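Long-range contact in holo-[acyl-carrier-protein] synthase (Thermotoga maritima, PDB 5XUM), which is an AcpS-type member of the 4'-phosphopantetheinyl transferase superfamily, a family of alpha+beta proteins: residues P77-H82 / G163-G168. Numbering follows the deposited sequence.
Sequences PVLCVH and GNILIG
A short parallel strand pairing joins the C-terminal end of the modelled chain, residues 163-168, to strand 76-81, which pairs on its other edge with the antiparallel strand 68-73. Three backbone hydrogen bonds make the join. Leu166 N donates to Leu79 O at 3.0 Å. Leu166 O accepts from Val81 N at 2.9 Å. Gly168 N then reaches Val81 O, also at 2.9 Å, although Gly168 is exposed and poorly ordered. Leu166 therefore bonds to the residues before and after Cys80, its bridge partner.

On the face with Cys80 and Leu166, the two CB atoms meet at 3.9 Å. On the other side, Leu79 and Ile165 lie side by side and point the same way, and Leu79 CD2 lies 3.9 Å from Ile165 CD1. Ile165 CG2, anti to the backbone N of its own residue, also meets Val81 CG2 at 3.8 Å. Ala91 of strand 90-97 touches both Leu79 and Ile165, and Phe146 of helix 145-154 packs on Val81. The His82 ring comes obliquely to the chain end, and its NE2 is hydrogen-bonded to Glu69.

The two bonds of Leu166 are thus the main backbone hold on the chain end in this register, while the buried Leu79, Val81 and Ile165 add apolar packing on one side.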
# COMPACT_ATOMS: atom_id res chain seq x y z
N PRO A 77 4.22 4.23 15.06
CA PRO A 77 3.99 5.65 14.80
C PRO A 77 2.54 5.91 14.40
O PRO A 77 1.93 5.07 13.72
CB PRO A 77 4.91 5.95 13.61
CG PRO A 77 5.96 4.89 13.65
CD PRO A 77 5.25 3.67 14.16
N VAL A 78 1.99 7.04 14.84
CA VAL A 78 0.62 7.44 14.49
C VAL A 78 0.61 8.88 13.98
O VAL A 78 1.22 9.76 14.58
CB VAL A 78 -0.35 7.29 15.69
CG1 VAL A 78 -1.79 7.60 15.26
CG2 VAL A 78 -0.28 5.89 16.28
N LEU A 79 -0.08 9.10 12.86
CA LEU A 79 -0.17 10.43 12.25
C LEU A 79 -1.05 11.38 13.07
O LEU A 79 -2.16 11.03 13.46
CB LEU A 79 -0.70 10.34 10.81
CG LEU A 79 -0.85 11.66 10.05
CD1 LEU A 79 0.49 12.11 9.50
CD2 LEU A 79 -1.87 11.56 8.92
N CYS A 80 -0.52 12.57 13.32
CA CYS A 80 -1.27 13.66 13.93
C CYS A 80 -1.16 14.90 13.04
O CYS A 80 -0.06 15.40 12.80
CB CYS A 80 -0.77 13.97 15.35
SG CYS A 80 -1.64 15.33 16.17
N VAL A 81 -2.30 15.37 12.54
CA VAL A 81 -2.33 16.53 11.67
C VAL A 81 -2.74 17.80 12.43
O VAL A 81 -3.59 17.75 13.33
CB VAL A 81 -3.24 16.31 10.42
CG1 VAL A 81 -2.69 15.18 9.56
CG2 VAL A 81 -4.68 16.02 10.83
N HIS A 82 -2.12 18.92 12.08
CA HIS A 82 -2.45 20.22 12.66
C HIS A 82 -2.98 21.14 11.61
O HIS A 82 -3.17 22.34 11.84
CB HIS A 82 -1.24 20.83 13.36
CG HIS A 82 -0.76 20.04 14.55
ND1 HIS A 82 -1.27 20.22 15.78
CD2 HIS A 82 0.20 19.04 14.67
CE1 HIS A 82 -0.66 19.38 16.65
NE2 HIS A 82 0.24 18.67 15.96
N GLY A 163 -11.36 8.44 11.35
CA GLY A 163 -10.58 7.28 10.92
C GLY A 163 -9.54 6.88 11.97
O GLY A 163 -9.89 6.67 13.12
N ASN A 164 -8.27 6.80 11.56
CA ASN A 164 -7.17 6.56 12.51
C ASN A 164 -6.23 7.77 12.64
O ASN A 164 -5.13 7.66 13.18
CB ASN A 164 -6.40 5.28 12.15
CG ASN A 164 -5.45 5.47 10.97
OD1 ASN A 164 -5.53 6.45 10.24
ND2 ASN A 164 -4.54 4.51 10.79
N ILE A 165 -6.69 8.92 12.15
CA ILE A 165 -5.94 10.17 12.19
C ILE A 165 -6.15 10.87 13.53
O ILE A 165 -7.28 10.92 14.03
CB ILE A 165 -6.40 11.16 11.08
CG1 ILE A 165 -6.62 10.44 9.74
CG2 ILE A 165 -5.42 12.31 10.92
CD1 ILE A 165 -5.37 9.89 9.09
N LEU A 166 -5.08 11.39 14.11
CA LEU A 166 -5.19 12.26 15.29
C LEU A 166 -5.24 13.72 14.85
O LEU A 166 -4.50 14.13 13.96
CB LEU A 166 -4.03 12.03 16.26
CG LEU A 166 -3.82 10.63 16.85
CD1 LEU A 166 -2.53 10.59 17.65
CD2 LEU A 166 -5.00 10.19 17.72
N ILE A 167 -6.11 14.50 15.49
CA ILE A 167 -6.33 15.90 15.12
C ILE A 167 -5.89 16.84 16.24
O ILE A 167 -6.39 16.75 17.36
CB ILE A 167 -7.81 16.14 14.75
CG1 ILE A 167 -8.21 15.27 13.56
CG2 ILE A 167 -8.07 17.61 14.44
CD1 ILE A 167 -9.62 14.75 13.64
N GLY A 168 -4.96 17.73 15.92
CA GLY A 168 -4.48 18.74 16.86
C GLY A 168 -3.59 18.15 17.95
O GLY A 168 -3.61 18.61 19.09